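Side-chain contacts in fatty acyl CoA synthetase FADD13 (FATTY-ACYL-CoA SYNTHETASE) (Mycobacterium tuberculosis, PDB 3R44), which belongs to the AMP-binding (ANL) enzyme superfamily, with a large AMP-binding domain followed by a small C-terminal domain: residues A[80-85]-A[218-223]; A[105-110]-A[130-135]; A[174-179]-A[224-229]; A[268-273]-A[497-502]; A[299-304]-A[331-336]. All blocks are in the same frame, centred on the assembly; numbering follows the deposited sequence. Where two conformers were deposited one is given.

Interaction 1: residues A[80-85]-A[218-223]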
# COMPACT_ATOMS: atom_id res chain seq x y z
N GLU A 80 3.47 19.88 4.01
CA GLU A 80 4.53 19.64 5.05
C GLU A 80 4.98 18.20 5.16
O GLU A 80 6.15 17.92 5.31
CB GLU A 80 4.07 20.10 6.42
CG GLU A 80 3.97 21.61 6.60
CD GLU A 80 2.67 22.25 6.04
OE1 GLU A 80 1.73 21.56 5.56
OE2 GLU A 80 2.62 23.48 6.05
N PHE A 81 4.04 17.28 5.12
CA PHE A 81 4.33 15.85 5.11
C PHE A 81 5.32 15.59 3.97
O PHE A 81 6.41 14.98 4.17
CB PHE A 81 3.04 15.06 4.93
CG PHE A 81 3.11 13.59 5.24
CD1 PHE A 81 2.13 13.01 6.05
CD2 PHE A 81 4.06 12.76 4.70
CE1 PHE A 81 2.14 11.66 6.38
CE2 PHE A 81 4.08 11.40 5.04
CZ PHE A 81 3.12 10.87 5.89
N CYS A 82 4.97 16.06 2.77
CA CYS A 82 5.83 15.77 1.58
C CYS A 82 7.23 16.43 1.77
O CYS A 82 8.26 15.84 1.47
CB CYS A 82 5.21 16.37 0.34
SG CYS A 82 3.68 15.60 -0.11
N CYS A 83 7.22 17.66 2.25
CA CYS A 83 8.45 18.45 2.30
C CYS A 83 9.30 17.97 3.46
O CYS A 83 10.52 18.09 3.42
CB CYS A 83 8.17 19.92 2.35
SG CYS A 83 7.54 20.52 0.73
N LEU A 84 8.67 17.35 4.47
CA LEU A 84 9.46 16.72 5.57
C LEU A 84 10.19 15.50 5.07
O LEU A 84 11.37 15.24 5.45
CB LEU A 84 8.61 16.34 6.78
CG LEU A 84 8.38 17.57 7.67
CD1 LEU A 84 7.16 17.37 8.64
CD2 LEU A 84 9.63 18.03 8.45
N PHE A 85 9.49 14.74 4.26
CA PHE A 85 10.05 13.59 3.62
C PHE A 85 11.24 13.99 2.69
O PHE A 85 12.33 13.38 2.77
CB PHE A 85 8.99 12.83 2.81
CG PHE A 85 9.50 11.58 2.21
CD1 PHE A 85 9.52 10.37 2.94
CD2 PHE A 85 10.03 11.58 0.94
CE1 PHE A 85 10.00 9.16 2.37
CE2 PHE A 85 10.57 10.37 0.38
CZ PHE A 85 10.54 9.17 1.10
N LEU A 218 -5.71 9.53 -0.83
CA LEU A 218 -5.40 8.44 0.05
C LEU A 218 -4.23 8.88 0.96
O LEU A 218 -3.38 9.65 0.54
CB LEU A 218 -4.96 7.22 -0.73
CG LEU A 218 -6.01 6.72 -1.74
CD1 LEU A 218 -5.37 5.92 -2.86
CD2 LEU A 218 -7.06 5.95 -0.96
N PRO A 219 -4.10 8.27 2.13
CA PRO A 219 -3.08 8.76 3.07
C PRO A 219 -1.65 8.58 2.61
O PRO A 219 -1.27 7.54 2.04
CB PRO A 219 -3.33 7.93 4.33
CG PRO A 219 -4.81 7.58 4.23
CD PRO A 219 -5.03 7.32 2.77
N MET A 220 -0.82 9.55 2.96
CA MET A 220 0.56 9.52 2.52
C MET A 220 1.41 8.52 3.24
O MET A 220 2.55 8.26 2.81
CB MET A 220 1.16 10.91 2.58
CG MET A 220 0.65 11.81 1.44
SD MET A 220 0.96 13.55 1.86
CE MET A 220 0.20 14.36 0.41
N PHE A 221 0.91 7.95 4.32
CA PHE A 221 1.68 6.93 4.99
C PHE A 221 1.57 5.57 4.30
O PHE A 221 2.12 4.62 4.83
CB PHE A 221 1.37 6.83 6.49
CG PHE A 221 -0.13 6.67 6.82
CD1 PHE A 221 -0.80 5.46 6.56
CD2 PHE A 221 -0.87 7.75 7.33
CE1 PHE A 221 -2.19 5.34 6.78
CE2 PHE A 221 -2.24 7.63 7.58
CZ PHE A 221 -2.90 6.41 7.32
N HIS A 222 0.78 5.43 3.25
CA HIS A 222 0.66 4.19 2.49
C HIS A 222 1.81 4.26 1.48
O HIS A 222 2.04 5.30 0.89
CB HIS A 222 -0.66 4.09 1.67
CG HIS A 222 -1.89 3.88 2.50
ND1 HIS A 222 -2.00 2.86 3.42
CD2 HIS A 222 -3.08 4.53 2.51
CE1 HIS A 222 -3.18 2.92 4.00
NE2 HIS A 222 -3.85 3.94 3.49
N VAL A 223 2.50 3.15 1.28
CA VAL A 223 3.65 3.14 0.39
C VAL A 223 3.33 3.58 -1.00
O VAL A 223 4.14 4.28 -1.63
CB VAL A 223 4.40 1.77 0.45
CG1 VAL A 223 3.63 0.66 -0.34
CG2 VAL A 223 5.77 1.94 -0.09

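Interaction 2: residues A[105-110]-A[130-135]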
# COMPACT_ATOMS: atom_id res chain seq x y z
N PRO A 105 -0.47 1.87 21.70
CA PRO A 105 0.54 0.81 21.89
C PRO A 105 1.26 0.40 20.59
O PRO A 105 2.43 0.07 20.60
CB PRO A 105 -0.31 -0.35 22.45
CG PRO A 105 -1.49 0.34 23.07
CD PRO A 105 -1.81 1.41 22.10
N GLU A 106 0.54 0.42 19.47
CA GLU A 106 1.11 0.07 18.19
C GLU A 106 2.07 1.18 17.72
O GLU A 106 3.17 0.90 17.19
CB GLU A 106 -0.03 -0.18 17.18
CG GLU A 106 -0.74 -1.53 17.41
CD GLU A 106 -1.88 -1.53 18.48
OE1 GLU A 106 -2.16 -0.50 19.15
OE2 GLU A 106 -2.51 -2.61 18.66
N VAL A 107 1.67 2.43 17.94
CA VAL A 107 2.54 3.58 17.62
C VAL A 107 3.78 3.56 18.49
O VAL A 107 4.89 3.74 17.96
CB VAL A 107 1.82 4.93 17.66
CG1 VAL A 107 2.79 6.07 17.43
CG2 VAL A 107 0.65 4.98 16.60
N SER A 108 3.62 3.23 19.78
CA SER A 108 4.75 3.13 20.72
C SER A 108 5.71 2.03 20.28
O SER A 108 6.92 2.20 20.26
CB SER A 108 4.28 2.91 22.19
OG SER A 108 5.33 3.31 23.03
N PHE A 109 5.17 0.92 19.82
CA PHE A 109 6.04 -0.12 19.30
C PHE A 109 6.92 0.35 18.16
O PHE A 109 8.14 0.09 18.13
CB PHE A 109 5.25 -1.33 18.85
CG PHE A 109 6.10 -2.38 18.23
CD1 PHE A 109 6.85 -3.24 19.01
CD2 PHE A 109 6.20 -2.47 16.85
CE1 PHE A 109 7.68 -4.18 18.41
CE2 PHE A 109 7.03 -3.38 16.24
CZ PHE A 109 7.76 -4.26 17.02
N ILE A 110 6.29 0.99 17.19
CA ILE A 110 6.97 1.46 16.00
C ILE A 110 8.06 2.44 16.32
O ILE A 110 9.17 2.33 15.76
CB ILE A 110 5.95 2.11 15.00
CG1 ILE A 110 5.09 0.99 14.44
CG2 ILE A 110 6.65 2.89 13.90
CD1 ILE A 110 3.87 1.51 13.48
N ASP A 130 -0.01 12.03 23.33
CA ASP A 130 -0.19 12.30 24.76
C ASP A 130 -0.20 11.02 25.57
O ASP A 130 0.51 10.91 26.58
CB ASP A 130 -1.50 13.07 25.00
CG ASP A 130 -1.41 14.53 24.55
OD1 ASP A 130 -0.30 15.01 24.22
OD2 ASP A 130 -2.46 15.20 24.49
N ALA A 131 -0.96 10.03 25.10
CA ALA A 131 -1.05 8.74 25.77
C ALA A 131 0.36 8.13 25.84
O ALA A 131 0.78 7.60 26.88
CB ALA A 131 -2.03 7.81 25.03
N ILE A 132 1.10 8.19 24.73
CA ILE A 132 2.47 7.65 24.69
C ILE A 132 3.44 8.39 25.64
O ILE A 132 4.19 7.75 26.39
CB ILE A 132 3.07 7.60 23.26
CG1 ILE A 132 2.25 6.67 22.35
CG2 ILE A 132 4.53 7.11 23.33
CD1 ILE A 132 2.66 6.69 20.90
N ARG A 133 3.43 9.72 25.63
CA ARG A 133 4.34 10.51 26.48
C ARG A 133 4.03 10.37 27.99
O ARG A 133 4.92 10.52 28.81
CB ARG A 133 4.35 11.99 26.06
CG ARG A 133 4.84 12.25 24.62
CD ARG A 133 5.08 13.73 24.37
NE ARG A 133 6.29 14.17 25.08
CZ ARG A 133 6.76 15.42 25.12
NH1 ARG A 133 6.12 16.41 24.50
NH2 ARG A 133 7.88 15.68 25.79
N ALA A 134 2.76 10.09 28.31
CA ALA A 134 2.29 9.77 29.66
C ALA A 134 2.77 8.41 30.25
O ALA A 134 2.80 8.26 31.46
CB ALA A 134 0.76 9.84 29.71
N GLN A 135 3.14 7.43 29.41
CA GLN A 135 3.80 6.17 29.86
C GLN A 135 4.96 6.45 30.85
O GLN A 135 5.65 7.47 30.75
CB GLN A 135 4.34 5.39 28.63
CG GLN A 135 3.29 4.55 27.82
CD GLN A 135 3.71 4.25 26.35
OE1 GLN A 135 4.90 4.10 26.02
NE2 GLN A 135 2.70 4.17 25.45

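Interaction 3: residues A[174-179]-A[224-229]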
# COMPACT_ATOMS: atom_id res chain seq x y z
N PHE A 174 13.54 5.45 4.07
CA PHE A 174 12.35 5.36 4.92
C PHE A 174 12.17 4.00 5.50
O PHE A 174 12.71 3.01 4.92
CB PHE A 174 11.09 5.96 4.28
CG PHE A 174 10.50 5.17 3.16
CD1 PHE A 174 9.60 4.15 3.43
CD2 PHE A 174 10.75 5.49 1.85
CE1 PHE A 174 9.02 3.36 2.39
CE2 PHE A 174 10.16 4.76 0.81
CZ PHE A 174 9.28 3.70 1.08
N ILE A 175 11.43 3.93 6.61
CA ILE A 175 11.01 2.66 7.18
C ILE A 175 9.51 2.69 7.30
O ILE A 175 8.95 3.58 7.93
CB ILE A 175 11.61 2.38 8.56
CG1 ILE A 175 13.12 2.48 8.60
CG2 ILE A 175 11.23 0.98 9.02
CD1 ILE A 175 13.72 2.72 9.98
N MET A 176 8.86 1.74 6.67
CA MET A 176 7.44 1.62 6.73
C MET A 176 7.05 0.30 7.37
O MET A 176 7.52 -0.80 6.98
CB MET A 176 6.82 1.79 5.33
CG MET A 176 7.00 3.25 4.72
SD MET A 176 5.55 3.82 3.79
CE MET A 176 4.61 2.36 3.86
N TYR A 177 6.18 0.37 8.37
CA TYR A 177 5.82 -0.86 9.12
C TYR A 177 4.69 -1.70 8.46
O TYR A 177 3.71 -1.15 7.97
CB TYR A 177 5.58 -0.52 10.61
CG TYR A 177 6.90 -0.38 11.29
CD1 TYR A 177 7.69 0.75 11.07
CD2 TYR A 177 7.41 -1.39 12.06
CE1 TYR A 177 8.92 0.89 11.63
CE2 TYR A 177 8.66 -1.26 12.67
CZ TYR A 177 9.42 -0.13 12.44
OH TYR A 177 10.65 -0.01 13.00
N THR A 178 4.86 -3.01 8.40
CA THR A 178 3.84 -3.91 7.81
C THR A 178 3.63 -5.10 8.76
O THR A 178 4.60 -5.58 9.40
CB THR A 178 4.29 -4.41 6.40
OG1 THR A 178 3.18 -5.05 5.72
CG2 THR A 178 5.45 -5.38 6.51
N SER A 179 2.40 -5.60 8.87
CA SER A 179 2.14 -6.68 9.88
C SER A 179 1.87 -8.02 9.21
O SER A 179 2.06 -8.14 7.99
CB SER A 179 1.00 -6.29 10.80
OG SER A 179 -0.24 -6.36 10.10
N ALA A 224 2.16 3.23 -1.53
CA ALA A 224 1.89 3.62 -2.87
C ALA A 224 1.64 5.11 -2.99
O ALA A 224 1.92 5.68 -4.04
CB ALA A 224 0.72 2.84 -3.46
N ALA A 225 1.16 5.76 -1.93
CA ALA A 225 0.92 7.18 -2.00
C ALA A 225 2.26 7.87 -1.95
O ALA A 225 2.49 8.88 -2.62
CB ALA A 225 -0.01 7.66 -0.85
N LEU A 226 3.20 7.35 -1.15
CA LEU A 226 4.51 7.93 -1.13
C LEU A 226 5.22 7.85 -2.48
O LEU A 226 5.83 8.80 -2.96
CB LEU A 226 5.35 7.20 -0.05
CG LEU A 226 6.65 7.80 0.31
CD1 LEU A 226 6.46 9.33 0.34
CD2 LEU A 226 7.15 7.15 1.69
N THR A 227 5.18 6.68 -3.07
CA THR A 227 5.74 6.49 -4.41
C THR A 227 5.09 7.44 -5.43
O THR A 227 5.81 8.01 -6.27
CB THR A 227 5.65 5.01 -4.79
OG1 THR A 227 6.43 4.27 -3.84
CG2 THR A 227 6.16 4.77 -6.21
N THR A 228 3.77 7.70 -5.32
CA THR A 228 3.04 8.66 -6.18
C THR A 228 3.58 10.05 -6.02
O THR A 228 3.80 10.75 -6.99
CB THR A 228 1.57 8.72 -5.81
OG1 THR A 228 1.01 7.44 -6.02
CG2 THR A 228 0.75 9.77 -6.61
N VAL A 229 3.84 10.46 -4.80
CA VAL A 229 4.42 11.79 -4.59
C VAL A 229 5.79 11.92 -5.30
O VAL A 229 6.11 12.91 -5.97
CB VAL A 229 4.55 12.05 -3.08
CG1 VAL A 229 5.52 13.25 -2.74
CG2 VAL A 229 3.15 12.17 -2.40

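Interaction 4: residues A[268-273]-A[497-502]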
# COMPACT_ATOMS: atom_id res chain seq x y z
N ILE A 268 -13.83 3.54 -3.18
CA ILE A 268 -13.85 4.97 -3.56
C ILE A 268 -14.52 5.12 -4.89
O ILE A 268 -15.37 5.97 -5.04
CB ILE A 268 -12.41 5.62 -3.60
CG1 ILE A 268 -11.98 6.04 -2.22
CG2 ILE A 268 -12.32 6.89 -4.56
CD1 ILE A 268 -10.51 6.55 -2.16
N LEU A 269 -14.12 4.29 -5.87
CA LEU A 269 -14.69 4.39 -7.17
C LEU A 269 -16.17 4.01 -7.17
O LEU A 269 -16.95 4.56 -7.94
CB LEU A 269 -13.95 3.51 -8.15
CG LEU A 269 -12.50 3.98 -8.46
CD1 LEU A 269 -12.08 3.33 -9.71
CD2 LEU A 269 -12.42 5.52 -8.59
N ASN A 270 -16.54 3.05 -6.33
CA ASN A 270 -17.93 2.71 -6.17
C ASN A 270 -18.72 3.87 -5.57
O ASN A 270 -19.80 4.25 -6.09
CB ASN A 270 -18.04 1.48 -5.29
CG ASN A 270 -19.41 0.91 -5.29
OD1 ASN A 270 -19.97 0.59 -4.21
ND2 ASN A 270 -20.00 0.79 -6.48
N PHE A 271 -18.22 4.49 -4.50
CA PHE A 271 -18.97 5.62 -3.96
C PHE A 271 -19.10 6.77 -4.93
O PHE A 271 -20.16 7.40 -5.01
CB PHE A 271 -18.37 6.09 -2.64
CG PHE A 271 -18.45 5.05 -1.57
CD1 PHE A 271 -19.63 4.34 -1.38
CD2 PHE A 271 -17.37 4.80 -0.73
CE1 PHE A 271 -19.73 3.38 -0.36
CE2 PHE A 271 -17.48 3.82 0.28
CZ PHE A 271 -18.63 3.13 0.45
N MET A 272 -18.05 7.00 -5.71
CA MET A 272 -17.97 8.10 -6.65
C MET A 272 -18.99 7.93 -7.79
O MET A 272 -19.43 8.92 -8.41
CB MET A 272 -16.54 8.25 -7.19
CG MET A 272 -15.67 8.91 -6.16
SD MET A 272 -13.99 9.04 -6.70
CE MET A 272 -13.97 9.99 -8.16
N ARG A 273 -19.37 6.68 -8.03
CA ARG A 273 -20.37 6.36 -9.04
C ARG A 273 -21.78 6.65 -8.52
O ARG A 273 -22.71 6.84 -9.32
CB ARG A 273 -20.21 4.89 -9.46
CG ARG A 273 -21.08 4.49 -10.59
CD ARG A 273 -22.07 3.45 -10.17
NE ARG A 273 -22.97 3.06 -11.25
CZ ARG A 273 -23.86 3.87 -11.82
NH1 ARG A 273 -23.95 5.14 -11.47
NH2 ARG A 273 -24.63 3.38 -12.78
N ASN A 497 -18.43 -6.99 0.70
CA ASN A 497 -18.55 -5.53 0.70
C ASN A 497 -19.35 -5.11 -0.54
O ASN A 497 -19.70 -5.99 -1.33
CB ASN A 497 -17.14 -4.88 0.84
CG ASN A 497 -16.28 -5.04 -0.37
OD1 ASN A 497 -16.71 -5.55 -1.40
ND2 ASN A 497 -15.05 -4.53 -0.28
N PRO A 498 -19.64 -3.80 -0.75
CA PRO A 498 -20.48 -3.50 -1.93
C PRO A 498 -19.89 -3.83 -3.30
O PRO A 498 -20.63 -3.92 -4.29
CB PRO A 498 -20.70 -1.99 -1.81
CG PRO A 498 -20.66 -1.78 -0.25
CD PRO A 498 -19.48 -2.59 0.10
N THR A 499 -18.56 -3.94 -3.35
CA THR A 499 -17.86 -4.27 -4.59
C THR A 499 -17.58 -5.77 -4.69
O THR A 499 -16.83 -6.16 -5.57
CB THR A 499 -16.54 -3.45 -4.75
OG1 THR A 499 -15.84 -3.40 -3.50
CG2 THR A 499 -16.87 -2.03 -5.21
N GLY A 500 -18.18 -6.57 -3.82
CA GLY A 500 -18.21 -8.03 -3.92
C GLY A 500 -17.08 -8.83 -3.30
O GLY A 500 -17.10 -10.04 -3.38
N LYS A 501 -16.11 -8.18 -2.66
CA LYS A 501 -15.03 -8.85 -1.96
C LYS A 501 -15.51 -9.58 -0.70
O LYS A 501 -16.18 -8.99 0.14
CB LYS A 501 -13.98 -7.83 -1.52
CG LYS A 501 -12.63 -8.47 -1.12
CD LYS A 501 -11.67 -7.45 -0.51
CE LYS A 501 -10.65 -8.10 0.41
NZ LYS A 501 -9.69 -7.07 0.98
N ILE A 502 -15.14 -10.86 -0.56
CA ILE A 502 -15.44 -11.61 0.66
C ILE A 502 -14.63 -10.97 1.77
O ILE A 502 -13.42 -10.69 1.60
CB ILE A 502 -15.02 -13.09 0.57
CG1 ILE A 502 -15.78 -13.80 -0.54
CG2 ILE A 502 -15.31 -13.81 1.89
CD1 ILE A 502 -17.07 -14.11 -0.14

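Interaction 5: residues A[299-304]-A[331-336]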
# COMPACT_ATOMS: atom_id res chain seq x y z
N ALA A 299 -18.80 -4.52 -13.76
CA ALA A 299 -19.86 -3.53 -13.91
C ALA A 299 -19.33 -2.11 -13.65
O ALA A 299 -19.70 -1.13 -14.31
CB ALA A 299 -21.03 -3.87 -12.99
N LEU A 300 -18.43 -1.99 -12.68
CA LEU A 300 -17.89 -0.67 -12.38
C LEU A 300 -16.94 -0.23 -13.44
O LEU A 300 -16.94 0.93 -13.80
CB LEU A 300 -17.17 -0.65 -11.03
CG LEU A 300 -17.86 -0.05 -9.86
CD1 LEU A 300 -16.75 0.08 -8.74
CD2 LEU A 300 -18.62 1.27 -10.18
N ILE A 301 -16.13 -1.14 -13.97
CA ILE A 301 -15.19 -0.80 -15.03
C ILE A 301 -15.99 -0.25 -16.22
O ILE A 301 -15.66 0.79 -16.81
CB ILE A 301 -14.32 -2.00 -15.40
CG1 ILE A 301 -13.46 -2.44 -14.23
CG2 ILE A 301 -13.46 -1.77 -16.69
CD1 ILE A 301 -12.85 -3.79 -14.48
N LYS A 302 -17.07 -0.95 -16.54
CA LYS A 302 -17.87 -0.57 -17.69
C LYS A 302 -18.56 0.77 -17.58
O LYS A 302 -18.68 1.49 -18.57
CB LYS A 302 -18.89 -1.66 -18.02
CG LYS A 302 -18.23 -2.97 -18.53
CD LYS A 302 -19.34 -4.03 -18.79
CE LYS A 302 -19.19 -4.71 -20.09
NZ LYS A 302 -20.35 -5.60 -20.34
N ILE A 303 -19.05 1.12 -16.41
CA ILE A 303 -19.76 2.38 -16.28
C ILE A 303 -18.78 3.56 -16.36
O ILE A 303 -19.07 4.56 -17.01
CB ILE A 303 -20.67 2.40 -15.06
CG1 ILE A 303 -21.57 3.64 -15.13
CG2 ILE A 303 -19.88 2.34 -13.81
CD1 ILE A 303 -22.60 3.53 -16.15
N TYR A 304 -17.59 3.38 -15.78
CA TYR A 304 -16.55 4.36 -15.95
C TYR A 304 -16.12 4.45 -17.40
O TYR A 304 -15.98 5.57 -17.93
CB TYR A 304 -15.36 4.11 -14.97
CG TYR A 304 -15.62 4.70 -13.58
CD1 TYR A 304 -16.10 3.93 -12.55
CD2 TYR A 304 -15.36 6.04 -13.30
CE1 TYR A 304 -16.35 4.46 -11.31
CE2 TYR A 304 -15.61 6.59 -12.04
CZ TYR A 304 -16.11 5.78 -11.04
OH TYR A 304 -16.35 6.33 -9.82
N ASP A 331 -6.41 -3.34 -20.84
CA ASP A 331 -6.61 -4.73 -20.40
C ASP A 331 -7.66 -4.88 -19.26
O ASP A 331 -7.95 -6.00 -18.80
CB ASP A 331 -5.24 -5.27 -19.91
CG ASP A 331 -4.21 -5.46 -21.04
OD1 ASP A 331 -4.68 -5.64 -22.17
OD2 ASP A 331 -2.95 -5.44 -20.79
N ALA A 332 -8.22 -3.77 -18.77
CA ALA A 332 -9.06 -3.83 -17.52
C ALA A 332 -10.25 -4.79 -17.64
O ALA A 332 -10.58 -5.54 -16.72
CB ALA A 332 -9.52 -2.43 -17.12
N LEU A 333 -10.87 -4.80 -18.81
CA LEU A 333 -12.03 -5.64 -18.99
C LEU A 333 -11.63 -7.02 -19.46
O LEU A 333 -12.06 -8.04 -18.89
CB LEU A 333 -12.96 -4.99 -19.98
CG LEU A 333 -14.40 -5.31 -19.65
CD1 LEU A 333 -14.73 -4.97 -18.18
CD2 LEU A 333 -15.33 -4.58 -20.67
N ARG A 334 -10.83 -7.01 -20.53
CA ARG A 334 -10.14 -8.15 -21.11
C ARG A 334 -9.72 -9.10 -20.00
O ARG A 334 -10.07 -10.28 -20.03
CB ARG A 334 -8.88 -7.66 -21.86
CG ARG A 334 -8.38 -8.47 -23.04
CD ARG A 334 -6.93 -8.05 -23.38
NE ARG A 334 -6.12 -9.24 -23.52
CZ ARG A 334 -4.81 -9.27 -23.62
NH1 ARG A 334 -4.11 -8.15 -23.59
NH2 ARG A 334 -4.19 -10.45 -23.75
N LYS A 335 -9.04 -8.56 -18.97
CA LYS A 335 -8.42 -9.42 -17.92
C LYS A 335 -8.96 -9.19 -16.52
O LYS A 335 -8.19 -9.16 -15.54
CB LYS A 335 -6.88 -9.28 -17.89
CG LYS A 335 -6.18 -9.54 -19.20
CD LYS A 335 -6.44 -10.93 -19.74
CE LYS A 335 -5.61 -12.03 -19.11
NZ LYS A 335 -5.10 -12.99 -20.18
N ALA A 336 -10.29 -9.06 -16.43
CA ALA A 336 -11.00 -8.90 -15.15
C ALA A 336 -10.48 -9.91 -14.16
O ALA A 336 -10.44 -11.12 -14.46
CB ALA A 336 -12.48 -9.06 -15.30

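Interaction 1: residues A[80-85]-A[218-223]
Phe81 and Met220 form a buried Met-aromatic and CH-pi contact that joins the first turns of helix 79-91 to the loop between strand 213-216 and helix 223-235. The two side chains overlap along their lengths, pointing opposite ways. Met220 CB stands over the middle of one face of the phenyl ring, 3.8 Å from the centroid of the Phe81 ring and only 9° off its normal. Further along, Met220 SD approaches the same ring obliquely, 4.5 Å from the centroid of the Phe81 ring, and drifts toward the CB end of the phenylalanine. Phe81 reaches the loop because its CG lies anti to the backbone N (chi1 -165°), which sends the ring out from the helix. The extended chain of Met220 then carries the methyl group on to the next residue of the helix, and Met220 CE meets Cys82 SG at 3.7 Å. At the far rim, Phe81 CZ lies 4.4 Å from Phe221 CB, a looser touch. The loop is a type I turn from Pro219 to His222, and Asn77 holds its start through hydrogen bonds to Met220 N and Leu218 O. Across the two segments the contact is thus carried by apolar and sulfur-containing side chains: a methylene and a polarisable sulfur meet the ring, and the methyl group meets the cysteine sulfur, an attraction mainly of dispersion.

Interaction 2: residues A[105-110]-A[130-135]
Helix 104-114 packs beside the last turn of helix 126-134, with the CA atoms of Ser108 and Ile132 6.4 Å apart, a close approach consistent with the small serine at the interface. Ile132 points toward the other helix and supplies the apolar part. Its CG1 branch is anti to the carbonyl carbon (chi1 -63°), and the extended chain brings Ile132 CD1 to 3.5 Å from Val107 CG1, the isoleucine running nearly perpendicular to the valine. The same methyl group lies 3.8 Å from Ser108 N, while the other branch, Ile132 CG2, is 3.9 Å from Ser108 OG. Next to this patch, where helix 126-134 gives way to loop, Gln135 reaches back across the gap. Ser108 OG donates a hydrogen bond of 3.1 Å to Gln135 OE1, arriving in the carbonyl plane on a lone pair with a C=O...donor angle of 115°. With OG anti to its own nitrogen (chi1 -159°), the serine hydroxyl is carried toward the glutamine, and the bond helps to fix the rotation of the amide. Pro139 touches both Ser108 and Ile132, and Trp145 of strand 144-147 lies against Ile132, so the chain that follows also packs against this side. The pair is plain helix-helix packing within an alpha/beta layer: each helix is followed by a strand of the parallel four-stranded sheet, 118-121 and 144-147 respectively.

Interaction 3: residues A[174-179]-A[224-229]
Leu226 presses one methyl group onto Phe174, and this single close meeting of strand 172-178 with helix 223-235 is the tight part of the contact. Leu226 CD2 sits over the centre of one ring face, 3.9 Å from the centroid of the Phe174 ring and 8° off the normal, a nearly ideal CH-pi geometry. The leucine and the phenylalanine reach for each other head-on from their two backbones. Phe174 CG lies between its own backbone N and carbonyl carbon (chi1 72°), which turns the ring flat toward the helix, and Met176 CB of the same strand lies at the ring edge, in plane. Met176 makes the looser part: its SD stops 4.2 Å from Leu226 CD2, so that one methyl group serves both strand residues. Beyond these three residues the segments diverge. The strand runs on toward the partly exposed Thr178, and Ala224 faces away from it on the exposed flank of the helix. There Ala224 O takes two bonds from Thr228: OG1 donates to it at 2.8 Å, and Thr228 N reaches that oxygen from the opposite face of its plane. Phe85 also packs on Leu226, and Val195 of helix 192-205 on Phe174. Strand and helix are therefore joined here by dispersion between apolar groups, with a methyl-on-ring contact at the centre, while the polar bonds of both segments go to the helix itself and to other partners.

Interaction 4: residues A[268-273]-A[497-502]
Asn270 and Thr499 bring helix 266-274 against a loop of the C-terminal part of the chain, their side chains lying past one another and aimed contrary ways. Thr499 CG2 is the branch that touches, 3.7 Å from Asn270 CB. A chi1 of 43° places the threonine hydroxyl between backbone N and carbonyl carbon and leaves the methyl group anti to the carbonyl carbon, directed at the helix. On the other side Asn270 extends CG away from its backbone N (chi1 -169°), and its side chain runs roughly perpendicular to Pro498, near the proline CB. Pro498 and Thr499 are the central residues of a type I turn from Asn497 to Gly500, closed by Gly500 N bonding to Asn497 O. The Asn497 side chain braces the turn from within: Asn497 OD1 accepts from Lys501 N at 3.0 Å, the donor standing above the carbonyl plane, and more weakly from Thr499 N. Gly500 has a positive phi, which suits glycine. Leu300 of helix 298-306 also touches both Asn270 and Thr499. This small surface contact is an interdomain one, where a type I turn of the C-terminal domain, held by the Asn497 side chain, rests on a helix of the large AMP-binding domain in the two-domain architecture of this superfamily.

Interaction 5: residues A[299-304]-A[331-336]
Ile301 and Leu333 overlap side by side with their ends turned opposite ways, joining helix 298-306 to the loop between strands 324-327 and 341-342. Ile301 points toward the loop and uses its branches separately. With CG2 anti to the backbone N and CG1 beside it (chi1 -63°), the CG2 methyl group faces Leu333 CD1 at 3.8 Å and also meets the Ala332 methyl group, with Ile301 CG2 and Ala332 CB 4.0 Å apart. The longer branch turns to the loop backbone instead, where Ile301 CD1 lies 3.6 Å from Ala332 O. Leu333 starts out along the interface, yet its forked end swings over to the helix and divides between two helix residues: CD1 goes to Ile301, while CD2 lies against the aliphatic part of Lys302, 3.9 Å from Lys302 CE, the two chains set almost square to each other. The lysine chain is bent at chi3 (134°), and its CG and CE both touch Leu333 CD2. Within the loop, a salt bridge joins Arg334 NH1 and Asp331 OD1 at 2.9 Å, the guanidinium nitrogen meeting the oxygen from above the carboxylate plane, 49° out of it. Asp331 OD2 in turn bonds Tyr405 OH, and Lys335 pairs with Asp401. The contact thus lies on a different side of helix 298-306 from Leu300, Ile303 and Tyr304, which pack on helix 266-274, and the loop ties that helix to the end of the mixed sheet formed by strands 324-327 and 341-342.

How the interactions relate
Interactions 1 and 3 form one continuous packed region, their centres 8 Å apart: helix 223-235 follows directly on the loop of interaction 1, and Phe85 CE1 touches Leu226 CD2 at 3.6 Å. Interaction 2 joins it through Ile110 CG2, 3.7 Å from Tyr177 CD1. Across the large domain, interactions 4 and 5 form a second group with centres 14 Å apart, linked by a probable hydrogen bond from Tyr304 OH to Leu269 O at 2.6 Å. A packing touch, Leu218 CD2 to Ile268 CD1 at 3.7 Å, connects interactions 1 and 4. The Phe174 side chain of interaction 3 is about 11 Å from the bound histidine and is not part of that pocket.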